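Local atomic coordinates of teichoic acid biosynthesis protein F (Staphylococcus epidermidis, PDB entry 3L7I), a protein that takes part in teichoic acid biosynthesis and has, in its modelled part, a GT-B fold built from two Rossmann-like domains. Residues Asn335-Leu340 against Asn407-Tyr412; Leu482-Arg487 against Glu502-Ile507; Asn568-Leu573 against Ser594-Phe599; Pro636-Ala641 against Lys678-Val683. One frame throughout, in Å; residues are numbered along the deposited sequence.

Contact 1: Asn335-Leu340 against Asn407-Tyr412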
loop_
_atom_site.group_PDB
_atom_site.type_symbol
_atom_site.label_atom_id
_atom_site.label_comp_id
_atom_site.label_asym_id
_atom_site.label_seq_id
_atom_site.Cartn_x
_atom_site.Cartn_y
_atom_site.Cartn_z
ATOM N N ASN A 335 17.626 8.054 3.772
ATOM C CA ASN A 335 17.345 8.736 2.526
ATOM C C ASN A 335 15.978 9.402 2.565
ATOM O O ASN A 335 15.462 9.891 1.549
ATOM C CB ASN A 335 17.418 7.764 1.362
ATOM C CG ASN A 335 18.817 7.605 0.832
ATOM O OD1 ASN A 335 19.734 8.321 1.225
ATOM N ND2 ASN A 335 18.990 6.660 -0.077
ATOM N N LYS A 336 15.378 9.419 3.743
ATOM C CA LYS A 336 14.098 10.069 3.842
ATOM C C LYS A 336 14.240 11.556 3.463
ATOM O O LYS A 336 13.337 12.130 2.832
ATOM C CB LYS A 336 13.475 9.848 5.213
ATOM C CG LYS A 336 13.711 10.924 6.213
ATOM C CD LYS A 336 13.597 10.347 7.599
ATOM C CE LYS A 336 13.699 11.423 8.649
ATOM N NZ LYS A 336 13.117 10.928 9.936
ATOM N N GLU A 337 15.375 12.170 3.784
ATOM C CA GLU A 337 15.531 13.587 3.460
ATOM C C GLU A 337 15.489 13.802 1.952
ATOM O O GLU A 337 15.000 14.813 1.451
ATOM C CB GLU A 337 16.796 14.168 4.092
ATOM C CG GLU A 337 16.697 14.301 5.603
ATOM C CD GLU A 337 15.493 15.156 6.058
ATOM O OE1 GLU A 337 14.889 15.876 5.215
ATOM O OE2 GLU A 337 15.142 15.116 7.266
ATOM N N ARG A 338 15.972 12.805 1.235
ATOM C CA ARG A 338 16.097 12.872 -0.209
ATOM C C ARG A 338 14.773 12.627 -0.938
ATOM O O ARG A 338 14.474 13.300 -1.925
ATOM C CB ARG A 338 17.128 11.842 -0.649
ATOM C CG ARG A 338 17.494 11.893 -2.092
ATOM C CD ARG A 338 18.977 11.680 -2.206
ATOM N NE ARG A 338 19.341 10.273 -2.294
ATOM C CZ ARG A 338 20.528 9.784 -1.949
ATOM N NH1 ARG A 338 21.465 10.583 -1.448
ATOM N NH2 ARG A 338 20.761 8.485 -2.096
ATOM N N SER A 339 13.992 11.650 -0.471
ATOM C CA SER A 339 12.704 11.367 -1.106
ATOM C C SER A 339 11.731 12.525 -0.873
ATOM O O SER A 339 10.911 12.854 -1.736
ATOM C CB SER A 339 12.121 10.057 -0.608
ATOM O OG SER A 339 12.245 9.984 0.786
ATOM N N LEU A 340 11.832 13.149 0.292
ATOM C CA LEU A 340 11.027 14.327 0.539
ATOM C C LEU A 340 11.381 15.426 -0.464
ATOM O O LEU A 340 10.504 16.045 -1.065
ATOM C CB LEU A 340 11.211 14.820 1.961
ATOM C CG LEU A 340 10.576 16.186 2.194
ATOM C CD1 LEU A 340 9.107 16.206 1.737
ATOM C CD2 LEU A 340 10.729 16.602 3.670
ATOM N N ASN A 407 23.251 15.687 2.331
ATOM C CA ASN A 407 22.148 14.786 2.629
ATOM C C ASN A 407 21.263 15.177 3.783
ATOM O O ASN A 407 20.555 14.342 4.341
ATOM C CB ASN A 407 22.658 13.386 2.865
ATOM C CG ASN A 407 22.681 12.597 1.609
ATOM O OD1 ASN A 407 21.760 11.798 1.352
ATOM N ND2 ASN A 407 23.698 12.853 0.761
ATOM N N SER A 408 21.307 16.451 4.133
ATOM C CA SER A 408 20.481 16.980 5.198
ATOM C C SER A 408 19.382 17.825 4.585
ATOM O O SER A 408 19.422 18.162 3.395
ATOM C CB SER A 408 21.328 17.790 6.179
ATOM O OG SER A 408 21.871 18.921 5.543
ATOM N N ALA A 409 18.373 18.147 5.381
ATOM C CA ALA A 409 17.252 18.893 4.840
ATOM C C ALA A 409 17.772 20.181 4.186
ATOM O O ALA A 409 17.342 20.556 3.088
ATOM C CB ALA A 409 16.263 19.189 5.922
ATOM N N GLU A 410 18.726 20.824 4.859
ATOM C CA GLU A 410 19.240 22.116 4.427
ATOM C C GLU A 410 20.000 21.978 3.131
ATOM O O GLU A 410 20.011 22.905 2.319
ATOM C CB GLU A 410 20.151 22.732 5.482
ATOM C CG GLU A 410 19.439 23.296 6.685
ATOM C CD GLU A 410 19.257 22.289 7.809
ATOM O OE1 GLU A 410 19.345 21.063 7.548
ATOM O OE2 GLU A 410 19.025 22.738 8.960
ATOM N N TYR A 411 20.654 20.828 2.960
ATOM C CA TYR A 411 21.401 20.509 1.744
ATOM C C TYR A 411 20.441 20.487 0.578
ATOM O O TYR A 411 20.654 21.162 -0.420
ATOM C CB TYR A 411 22.081 19.147 1.892
ATOM C CG TYR A 411 22.865 18.643 0.683
ATOM C CD1 TYR A 411 24.082 19.211 0.333
ATOM C CD2 TYR A 411 22.417 17.565 -0.067
ATOM C CE1 TYR A 411 24.804 18.753 -0.723
ATOM C CE2 TYR A 411 23.141 17.097 -1.142
ATOM C CZ TYR A 411 24.340 17.688 -1.461
ATOM O OH TYR A 411 25.094 17.233 -2.535
ATOM N N TYR A 412 19.360 19.728 0.726
ATOM C CA TYR A 412 18.377 19.616 -0.342
ATOM C C TYR A 412 17.698 20.950 -0.659
ATOM O O TYR A 412 17.518 21.293 -1.833
ATOM C CB TYR A 412 17.389 18.477 -0.060
ATOM C CG TYR A 412 18.103 17.148 -0.160
ATOM C CD1 TYR A 412 18.524 16.668 -1.404
ATOM C CD2 TYR A 412 18.427 16.410 0.972
ATOM C CE1 TYR A 412 19.206 15.492 -1.516
ATOM C CE2 TYR A 412 19.115 15.219 0.865
ATOM C CZ TYR A 412 19.507 14.766 -0.383
ATOM O OH TYR A 412 20.213 13.583 -0.523
#
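The Y412 ring turns one face to R338, whose CA stands 4.1 Å from the ring centroid and 20° off the normal, a CH-pi contact displaced toward the rim; CD2 of Y411 lies over the opposite face. The carbonyl O of E337 approaches the same ring obliquely, 3.8 Å from CD2 of Y412. What carries the ring across is its first torsion (chi1 -69°), with CG opposite the carbonyl carbon. On the other flat group, the R338 guanidinium, OD1 of N335 sits 3.4 Å above one face of the plane, near the rim; the Y412 hydroxyl is modelled at the edge, but its position is doubtful. R338 NH1 also comes within 3.1 Å of N407 OD1, but the N-H is badly aimed and no hydrogen bond forms; the guanidinium and amide planes stand 69° apart.

Both segments are the first turns of helices: 336-344 packs here against the start of 409-417, which follows strand 402-405, an outer strand of the parallel sheet in the first Rossmann-like domain. S408 is the N-cap of the second helix, its OG accepting a weak bond from Y411 N and also bonding to K405 O. N335 holds the equivalent position in the first helix without making a side-chain cap.

Away from the rings, E337 lies over the incoming chain: its CB is 3.8 Å from the carbonyl O of N407, and its OE1 is 3.7 Å from CB of A409. Beyond the two segments, Y430 makes a cation-pi contact with R338 and a weak hydrogen bond, through its OH, to N407 ND2.

Contact 2: Leu482-Arg487 against Glu502-Ile507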
loop_
_atom_site.group_PDB
_atom_site.type_symbol
_atom_site.label_atom_id
_atom_site.label_comp_id
_atom_site.label_asym_id
_atom_site.label_seq_id
_atom_site.Cartn_x
_atom_site.Cartn_y
_atom_site.Cartn_z
ATOM N N LEU A 482 31.041 24.979 -18.740
ATOM C CA LEU A 482 32.223 24.200 -18.414
ATOM C C LEU A 482 33.475 25.038 -18.670
ATOM O O LEU A 482 33.660 25.600 -19.761
ATOM C CB LEU A 482 32.279 22.942 -19.263
ATOM C CG LEU A 482 33.558 22.148 -19.077
ATOM C CD1 LEU A 482 33.780 21.917 -17.612
ATOM C CD2 LEU A 482 33.453 20.853 -19.798
ATOM N N ILE A 483 34.346 25.124 -17.670
ATOM C CA ILE A 483 35.540 25.953 -17.794
ATOM C C ILE A 483 36.645 25.217 -18.533
ATOM O O ILE A 483 36.824 24.003 -18.352
ATOM C CB ILE A 483 36.031 26.405 -16.431
ATOM C CG1 ILE A 483 35.029 27.384 -15.818
ATOM C CG2 ILE A 483 37.389 27.060 -16.542
ATOM C CD1 ILE A 483 35.586 28.184 -14.667
ATOM N N SER A 484 37.384 25.934 -19.373
ATOM C CA SER A 484 38.537 25.330 -20.035
ATOM C C SER A 484 39.811 26.152 -19.856
ATOM O O SER A 484 39.784 27.390 -19.966
ATOM C CB SER A 484 38.268 25.117 -21.524
ATOM O OG SER A 484 39.303 24.359 -22.127
ATOM N N PRO A 485 40.931 25.464 -19.577
ATOM C CA PRO A 485 42.266 26.038 -19.368
ATOM C C PRO A 485 43.025 26.315 -20.676
ATOM O O PRO A 485 43.898 27.192 -20.693
ATOM C CB PRO A 485 43.004 24.953 -18.572
ATOM C CG PRO A 485 41.992 23.960 -18.193
ATOM C CD PRO A 485 40.896 24.047 -19.208
ATOM N N ASN A 486 42.701 25.584 -21.742
ATOM C CA ASN A 486 43.436 25.672 -23.010
ATOM C C ASN A 486 42.707 24.973 -24.161
ATOM O O ASN A 486 41.783 24.202 -23.935
ATOM C CB ASN A 486 44.850 25.094 -22.851
ATOM C CG ASN A 486 44.901 23.960 -21.841
ATOM O OD1 ASN A 486 44.454 22.842 -22.108
ATOM N ND2 ASN A 486 45.438 24.250 -20.664
ATOM N N ARG A 487 43.128 25.232 -25.397
ATOM C CA ARG A 487 42.461 24.639 -26.549
ATOM C C ARG A 487 42.531 23.125 -26.516
ATOM O O ARG A 487 41.581 22.446 -26.885
ATOM C CB ARG A 487 43.045 25.162 -27.854
ATOM C CG ARG A 487 42.204 24.779 -29.047
ATOM C CD ARG A 487 40.787 25.337 -28.924
ATOM N NE ARG A 487 40.522 26.383 -29.917
ATOM C CZ ARG A 487 40.396 27.686 -29.654
ATOM N NH1 ARG A 487 40.499 28.141 -28.407
ATOM N NH2 ARG A 487 40.157 28.539 -30.654
ATOM N N GLU A 502 29.987 25.350 -27.586
ATOM C CA GLU A 502 29.133 26.471 -27.241
ATOM C C GLU A 502 28.969 26.636 -25.731
ATOM O O GLU A 502 28.518 27.673 -25.264
ATOM C CB GLU A 502 27.766 26.285 -27.898
ATOM C CG GLU A 502 27.808 25.472 -29.204
ATOM C CD GLU A 502 26.926 26.073 -30.302
ATOM O OE1 GLU A 502 26.205 27.060 -30.018
ATOM O OE2 GLU A 502 26.953 25.571 -31.453
ATOM N N ARG A 503 29.334 25.612 -24.971
ATOM C CA ARG A 503 29.148 25.631 -23.521
ATOM C C ARG A 503 30.459 25.782 -22.744
ATOM O O ARG A 503 30.460 25.949 -21.530
ATOM C CB ARG A 503 28.415 24.369 -23.066
ATOM C CG ARG A 503 26.940 24.550 -22.878
ATOM C CD ARG A 503 26.234 23.241 -23.027
ATOM N NE ARG A 503 24.955 23.251 -22.326
ATOM C CZ ARG A 503 23.847 22.654 -22.773
ATOM N NH1 ARG A 503 23.856 22.021 -23.952
ATOM N NH2 ARG A 503 22.723 22.704 -22.052
ATOM N N ILE A 504 31.572 25.720 -23.459
ATOM C CA ILE A 504 32.885 25.827 -22.858
ATOM C C ILE A 504 33.334 27.283 -22.744
ATOM O O ILE A 504 33.250 28.048 -23.714
ATOM C CB ILE A 504 33.884 25.046 -23.688
ATOM C CG1 ILE A 504 33.579 23.554 -23.560
ATOM C CG2 ILE A 504 35.300 25.363 -23.245
ATOM C CD1 ILE A 504 34.131 22.707 -24.683
ATOM N N LEU A 505 33.793 27.678 -21.560
ATOM C CA LEU A 505 34.398 28.999 -21.394
ATOM C C LEU A 505 35.907 28.841 -21.266
ATOM O O LEU A 505 36.406 28.437 -20.207
ATOM C CB LEU A 505 33.869 29.679 -20.143
ATOM C CG LEU A 505 32.367 29.721 -19.929
ATOM C CD1 LEU A 505 32.050 30.422 -18.627
ATOM C CD2 LEU A 505 31.751 30.441 -21.089
ATOM N N GLU A 506 36.636 29.128 -22.340
ATOM C CA GLU A 506 38.088 29.019 -22.315
ATOM C C GLU A 506 38.647 30.228 -21.638
ATOM O O GLU A 506 38.936 31.210 -22.293
ATOM C CB GLU A 506 38.634 29.001 -23.725
ATOM C CG GLU A 506 39.147 27.667 -24.175
ATOM C CD GLU A 506 40.212 27.810 -25.243
ATOM O OE1 GLU A 506 40.791 28.921 -25.389
ATOM O OE2 GLU A 506 40.458 26.809 -25.941
ATOM N N ILE A 507 38.809 30.179 -20.328
ATOM C CA ILE A 507 39.201 31.388 -19.620
ATOM C C ILE A 507 40.294 31.147 -18.601
ATOM O O ILE A 507 40.903 32.094 -18.132
ATOM C CB ILE A 507 38.006 32.028 -18.910
ATOM C CG1 ILE A 507 37.335 31.004 -17.976
ATOM C CG2 ILE A 507 37.022 32.599 -19.925
ATOM C CD1 ILE A 507 36.247 31.608 -17.107
#
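L482-S484 and I504-E506 are neighbouring parallel strands of a beta-alpha-beta unit, connected through helix 487-496, and their backbones make the first shell. L482 N donates to R503 O at 3.0 Å, and the carbonyl of L482 answers by accepting from L505 N at 2.8 Å. S484 N then reaches L505 O at 2.8 Å, from 46° out of the carbonyl plane. The last of these bonds, I507 N to S484 O, is weak, with E506 the centre of an inverse gamma turn there. The short strand axes diverge by 29°.

Side chains alternate between the two faces. I483 and L505 go to one, where I710 of helix 706-721 packs on both; CG2 of I483 meets CG1 of I507 there at 4.2 Å. L482, S484 and I504 go to the other, against helix 487-496, with CB of S484 3.4 Å from CG2 of I504.

From that second face E506 reaches out, extended beyond CG, to R487 at the start of the helix. R487 NH1 bonds OE2 of E506 at 2.8 Å in a salt bridge; OE2 lies near the guanidinium plane, while NH1 meets it from 44° out of the carboxylate plane. OE1 of E506 sits at the guanidinium edge, in plane, 3.1 Å from the same NH1.

One helix hydroxyl organises the next shell: T490 OG1 lies within hydrogen-bonding reach of E506 OE2, S484 OG and N486 O, with one proton to give. N486, the N-cap, is tied by ND2 to F698 O and T446 OG1, while its OD1 takes the backbone N-H of S489.

Contact 3: Asn568-Leu573 against Ser594-Phe599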
loop_
_atom_site.group_PDB
_atom_site.type_symbol
_atom_site.label_atom_id
_atom_site.label_comp_id
_atom_site.label_asym_id
_atom_site.label_seq_id
_atom_site.Cartn_x
_atom_site.Cartn_y
_atom_site.Cartn_z
ATOM N N ASN A 568 69.558 10.685 0.665
ATOM C CA ASN A 568 70.465 11.195 -0.349
ATOM C C ASN A 568 70.197 12.672 -0.497
ATOM O O ASN A 568 71.123 13.496 -0.434
ATOM C CB ASN A 568 70.291 10.502 -1.698
ATOM C CG ASN A 568 71.437 10.794 -2.642
ATOM O OD1 ASN A 568 72.590 10.539 -2.305
ATOM N ND2 ASN A 568 71.134 11.346 -3.817
ATOM N N LEU A 569 68.920 12.992 -0.687
ATOM C CA LEU A 569 68.476 14.354 -0.865
ATOM C C LEU A 569 68.989 15.225 0.284
ATOM O O LEU A 569 69.542 16.300 0.069
ATOM C CB LEU A 569 66.944 14.379 -0.958
ATOM C CG LEU A 569 66.323 14.267 -2.347
ATOM C CD1 LEU A 569 64.852 14.445 -2.256
ATOM C CD2 LEU A 569 66.854 15.350 -3.244
ATOM N N TYR A 570 68.813 14.742 1.505
ATOM C CA TYR A 570 69.255 15.459 2.692
ATOM C C TYR A 570 70.760 15.725 2.650
ATOM O O TYR A 570 71.195 16.830 2.923
ATOM C CB TYR A 570 68.870 14.640 3.925
ATOM C CG TYR A 570 69.003 15.311 5.272
ATOM C CD1 TYR A 570 68.875 16.698 5.437
ATOM C CD2 TYR A 570 69.218 14.548 6.391
ATOM C CE1 TYR A 570 68.988 17.276 6.695
ATOM C CE2 TYR A 570 69.332 15.115 7.625
ATOM C CZ TYR A 570 69.212 16.465 7.785
ATOM O OH TYR A 570 69.322 16.944 9.075
ATOM N N LYS A 571 71.543 14.705 2.300
ATOM C CA LYS A 571 72.998 14.831 2.145
ATOM C C LYS A 571 73.407 15.831 1.052
ATOM O O LYS A 571 74.367 16.587 1.213
ATOM C CB LYS A 571 73.619 13.465 1.825
ATOM C CG LYS A 571 74.026 12.626 3.037
ATOM C CD LYS A 571 74.583 11.241 2.610
ATOM C CE LYS A 571 75.608 10.664 3.606
ATOM N NZ LYS A 571 75.097 10.494 5.005
ATOM N N GLU A 572 72.663 15.823 -0.052
ATOM C CA GLU A 572 73.052 16.525 -1.276
ATOM C C GLU A 572 72.494 17.929 -1.387
ATOM O O GLU A 572 73.019 18.748 -2.129
ATOM C CB GLU A 572 72.602 15.731 -2.515
ATOM C CG GLU A 572 73.420 14.487 -2.804
ATOM C CD GLU A 572 74.880 14.795 -3.129
ATOM O OE1 GLU A 572 75.131 15.782 -3.851
ATOM O OE2 GLU A 572 75.778 14.051 -2.669
ATOM N N LEU A 573 71.416 18.198 -0.669
ATOM C CA LEU A 573 70.674 19.430 -0.878
ATOM C C LEU A 573 70.244 20.077 0.431
ATOM O O LEU A 573 69.764 21.208 0.433
ATOM C CB LEU A 573 69.432 19.151 -1.741
ATOM C CG LEU A 573 69.701 18.592 -3.135
ATOM C CD1 LEU A 573 68.438 18.123 -3.814
ATOM C CD2 LEU A 573 70.394 19.636 -3.971
ATOM N N SER A 594 60.923 11.567 10.956
ATOM C CA SER A 594 61.918 11.804 11.994
ATOM C C SER A 594 63.317 11.654 11.425
ATOM O O SER A 594 63.613 10.677 10.750
ATOM C CB SER A 594 61.736 10.800 13.110
ATOM O OG SER A 594 60.392 10.360 13.131
ATOM N N GLY A 595 64.185 12.616 11.700
ATOM C CA GLY A 595 65.507 12.633 11.113
ATOM C C GLY A 595 65.625 13.682 10.020
ATOM O O GLY A 595 66.726 13.984 9.565
ATOM N N TYR A 596 64.496 14.241 9.595
ATOM C CA TYR A 596 64.483 15.179 8.485
ATOM C C TYR A 596 63.802 16.485 8.859
ATOM O O TYR A 596 63.411 17.266 7.976
ATOM C CB TYR A 596 63.793 14.565 7.260
ATOM C CG TYR A 596 64.392 13.243 6.798
ATOM C CD1 TYR A 596 65.738 13.150 6.444
ATOM C CD2 TYR A 596 63.611 12.092 6.707
ATOM C CE1 TYR A 596 66.291 11.964 6.029
ATOM C CE2 TYR A 596 64.166 10.889 6.277
ATOM C CZ TYR A 596 65.510 10.838 5.945
ATOM O OH TYR A 596 66.068 9.655 5.517
ATOM N N GLU A 597 63.671 16.741 10.160
ATOM C CA GLU A 597 63.043 17.988 10.593
ATOM C C GLU A 597 63.729 19.214 9.980
ATOM O O GLU A 597 64.952 19.308 9.972
ATOM C CB GLU A 597 62.886 18.104 12.128
ATOM C CG GLU A 597 63.717 17.175 13.005
ATOM C CD GLU A 597 63.140 15.762 13.102
ATOM O OE1 GLU A 597 63.063 15.175 14.214
ATOM O OE2 GLU A 597 62.765 15.239 12.039
ATOM N N ASN A 598 62.929 20.130 9.438
ATOM C CA ASN A 598 63.460 21.362 8.828
ATOM C C ASN A 598 64.075 21.118 7.462
ATOM O O ASN A 598 64.611 22.042 6.843
ATOM C CB ASN A 598 64.503 22.026 9.730
ATOM C CG ASN A 598 63.906 22.552 11.015
ATOM O OD1 ASN A 598 62.824 23.144 11.012
ATOM N ND2 ASN A 598 64.609 22.345 12.126
ATOM N N PHE A 599 64.026 19.866 7.010
ATOM C CA PHE A 599 64.469 19.560 5.659
ATOM C C PHE A 599 63.314 19.142 4.776
ATOM O O PHE A 599 63.046 19.787 3.777
ATOM C CB PHE A 599 65.577 18.502 5.618
ATOM C CG PHE A 599 65.888 18.046 4.219
ATOM C CD1 PHE A 599 66.184 18.975 3.233
ATOM C CD2 PHE A 599 65.829 16.710 3.877
ATOM C CE1 PHE A 599 66.438 18.577 1.951
ATOM C CE2 PHE A 599 66.080 16.312 2.599
ATOM C CZ PHE A 599 66.390 17.244 1.631
#
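An aromatic cluster of Y570, Y596 and F599 ties helix 566-573 to the loop that leads into strand 600-602, an outermost strand of the parallel sheet in the second Rossmann-like domain. Y570 is the helix's contribution. Its first torsion (chi1 -169°) swings the ring away from the backbone N and out to both loop rings, which lie on the same side of its plane.

Y596 directs its edge at the face of Y570 in an offset edge-to-face pair: the centroids are 5.7 Å apart, the planes 85° to one another, and the nearest atoms are Y596 CD1 and Y570 CD2 at 3.8 Å. F599 meets Y570 differently. Their planes are only 23° from parallel, yet the rings are slid apart, with centroids at 5.0 Å and little overlap; CD1 of Y570 lies over one face of F599. The far end of the F599 ring runs in beside the helix backbone, where CB of L569 meets its edge, 3.9 Å from CZ of F599. Inward, L569 and F599 both pack on I579 of strand 577-581.

Within the loop, F599 N donates to Y596 O at 2.8 Å, closing a type II turn over E597 and N598. The carbonyl O of G595 stands 3.4 Å from CE2 of Y570, and OE2 of E597 folds back to accept weak bonds from the N-H groups of both G595 and Y596.

Contact 4: Pro636-Ala641 against Lys678-Val683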
loop_
_atom_site.group_PDB
_atom_site.type_symbol
_atom_site.label_atom_id
_atom_site.label_comp_id
_atom_site.label_asym_id
_atom_site.label_seq_id
_atom_site.Cartn_x
_atom_site.Cartn_y
_atom_site.Cartn_z
ATOM N N PRO A 636 61.357 25.511 -13.450
ATOM C CA PRO A 636 61.803 24.153 -13.781
ATOM C C PRO A 636 60.908 23.079 -13.176
ATOM O O PRO A 636 60.596 23.154 -11.992
ATOM C CB PRO A 636 63.184 24.067 -13.124
ATOM C CG PRO A 636 63.603 25.463 -12.921
ATOM C CD PRO A 636 62.365 26.238 -12.663
ATOM N N GLN A 637 60.506 22.101 -13.977
ATOM C CA GLN A 637 59.853 20.919 -13.440
ATOM C C GLN A 637 60.736 19.713 -13.747
ATOM O O GLN A 637 61.530 19.754 -14.686
ATOM C CB GLN A 637 58.456 20.727 -14.028
ATOM C CG GLN A 637 57.614 21.983 -14.086
ATOM C CD GLN A 637 56.132 21.688 -14.267
ATOM O OE1 GLN A 637 55.650 20.612 -13.893
ATOM N NE2 GLN A 637 55.394 22.651 -14.822
ATOM N N PHE A 638 60.611 18.672 -12.923
ATOM C CA PHE A 638 61.296 17.395 -13.098
ATOM C C PHE A 638 60.258 16.291 -13.046
ATOM O O PHE A 638 59.164 16.474 -12.488
ATOM C CB PHE A 638 62.309 17.168 -11.981
ATOM C CG PHE A 638 63.473 18.109 -12.019
ATOM C CD1 PHE A 638 64.628 17.787 -12.744
ATOM C CD2 PHE A 638 63.430 19.321 -11.338
ATOM C CE1 PHE A 638 65.715 18.655 -12.782
ATOM C CE2 PHE A 638 64.517 20.181 -11.381
ATOM C CZ PHE A 638 65.655 19.848 -12.098
ATOM N N PHE A 639 60.603 15.140 -13.604
ATOM C CA PHE A 639 59.648 14.061 -13.762
ATOM C C PHE A 639 60.280 12.743 -13.420
ATOM O O PHE A 639 60.942 12.116 -14.236
ATOM C CB PHE A 639 59.062 14.090 -15.172
ATOM C CG PHE A 639 58.372 15.374 -15.465
ATOM C CD1 PHE A 639 57.067 15.590 -15.009
ATOM C CD2 PHE A 639 59.050 16.411 -16.084
ATOM C CE1 PHE A 639 56.427 16.803 -15.221
ATOM C CE2 PHE A 639 58.417 17.629 -16.298
ATOM C CZ PHE A 639 57.099 17.825 -15.872
ATOM N N PHE A 640 60.081 12.343 -12.180
ATOM C CA PHE A 640 60.714 11.165 -11.625
ATOM C C PHE A 640 59.853 9.919 -11.907
ATOM O O PHE A 640 59.254 9.328 -11.009
ATOM C CB PHE A 640 60.887 11.418 -10.140
ATOM C CG PHE A 640 61.487 10.298 -9.401
ATOM C CD1 PHE A 640 61.013 9.963 -8.146
ATOM C CD2 PHE A 640 62.542 9.585 -9.929
ATOM C CE1 PHE A 640 61.584 8.920 -7.421
ATOM C CE2 PHE A 640 63.123 8.539 -9.208
ATOM C CZ PHE A 640 62.639 8.202 -7.956
ATOM N N ALA A 641 59.786 9.538 -13.174
ATOM C CA ALA A 641 59.042 8.354 -13.582
ATOM C C ALA A 641 59.828 7.065 -13.315
ATOM O O ALA A 641 60.382 6.466 -14.228
ATOM C CB ALA A 641 58.667 8.453 -15.057
ATOM N N LYS A 678 71.236 20.635 -7.694
ATOM C CA LYS A 678 72.318 21.371 -7.054
ATOM C C LYS A 678 72.307 22.809 -7.556
ATOM O O LYS A 678 72.440 23.755 -6.779
ATOM C CB LYS A 678 73.662 20.720 -7.372
ATOM C CG LYS A 678 74.650 20.746 -6.235
ATOM C CD LYS A 678 74.041 20.121 -4.997
ATOM C CE LYS A 678 75.065 19.282 -4.267
ATOM N NZ LYS A 678 75.443 18.140 -5.128
ATOM N N ASN A 679 72.120 22.955 -8.864
ATOM C CA ASN A 679 72.180 24.245 -9.532
ATOM C C ASN A 679 70.924 24.508 -10.363
ATOM O O ASN A 679 70.884 24.225 -11.568
ATOM C CB ASN A 679 73.424 24.299 -10.417
ATOM C CG ASN A 679 73.581 25.628 -11.119
ATOM O OD1 ASN A 679 72.751 26.524 -10.957
ATOM N ND2 ASN A 679 74.650 25.765 -11.907
ATOM N N LEU A 680 69.894 25.049 -9.713
ATOM C CA LEU A 680 68.631 25.315 -10.393
ATOM C C LEU A 680 68.803 26.192 -11.637
ATOM O O LEU A 680 68.255 25.882 -12.697
ATOM C CB LEU A 680 67.595 25.928 -9.445
ATOM C CG LEU A 680 66.593 24.954 -8.820
ATOM C CD1 LEU A 680 65.349 25.690 -8.364
ATOM C CD2 LEU A 680 66.221 23.856 -9.802
ATOM N N ASP A 681 69.564 27.276 -11.511
ATOM C CA ASP A 681 69.697 28.230 -12.607
ATOM C C ASP A 681 70.126 27.559 -13.902
ATOM O O ASP A 681 69.674 27.939 -14.982
ATOM C CB ASP A 681 70.683 29.341 -12.255
ATOM C CG ASP A 681 70.138 30.303 -11.203
ATOM O OD1 ASP A 681 68.896 30.351 -11.001
ATOM O OD2 ASP A 681 70.967 31.020 -10.588
ATOM N N LYS A 682 71.001 26.564 -13.792
ATOM C CA LYS A 682 71.486 25.859 -14.971
ATOM C C LYS A 682 70.371 25.054 -15.612
ATOM O O LYS A 682 70.338 24.880 -16.831
ATOM C CB LYS A 682 72.660 24.943 -14.630
ATOM C CG LYS A 682 73.220 24.191 -15.836
ATOM C CD LYS A 682 74.561 23.590 -15.514
ATOM C CE LYS A 682 75.434 24.623 -14.822
ATOM N NZ LYS A 682 76.781 24.073 -14.507
ATOM N N VAL A 683 69.458 24.555 -14.789
ATOM C CA VAL A 683 68.305 23.836 -15.311
ATOM C C VAL A 683 67.354 24.794 -16.037
ATOM O O VAL A 683 66.884 24.494 -17.138
ATOM C CB VAL A 683 67.564 23.092 -14.201
ATOM C CG1 VAL A 683 66.715 21.974 -14.799
ATOM C CG2 VAL A 683 68.568 22.547 -13.206
#
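F638 drives the far end of its ring into V683, the two side chains approaching from opposite directions: CZ of F638 is 3.6 Å from CG1 of V683, with CG2 of V683 a little further off. A chi1 of -68° tucks CG of F638 beside the backbone N and swings the ring toward the helix. L680 joins at the ring edge, its CD2 close to the ring plane and 4.3 Å from CE2 of F638.

P636, just before the strand, adds a second apolar surface. Its CG comes to 4.4 Å from L680 CD2 and its CB to the same distance from V683 CG1, so each helix residue touches both the proline and the phenylalanine. In the second Rossmann-like domain this is helix-on-sheet packing: strand 637-640 lies between strands 618-621 and 666-667 of the parallel sheet, and helix 680-686 covers one side of its beginning. All four touching residues are buried and no hydrogen bond crosses between them.

L673 and L677 of helix 670-677 also press on F638, and L680 also touches K539 of strand 539-543. N679 is the N-cap of helix 680-686, where its OD1 accepts a weak bond from K682 N at 3.3 Å.

In the fold
The four contacts follow one another along the chain and divide between the two halves of the GT-B fold. Contact 1 lies beside the seven-stranded sheet, following strand 402-405, while contact 2 is part of it, at its other outermost strand, 504-506; their centres are 33 Å apart. Contacts 3 and 4 belong to the six-stranded sheet and touch directly: E572 OE1 makes a 2.7 Å salt bridge with K678 NZ, and L573 CD2 packs 3.8 Å from K678 CD. Contact 1 lies across the chain's centre from both, about 50 Å from contact 3 between centres. Contacts 2 and 4 approach to about 12 Å between nearest atoms without touching.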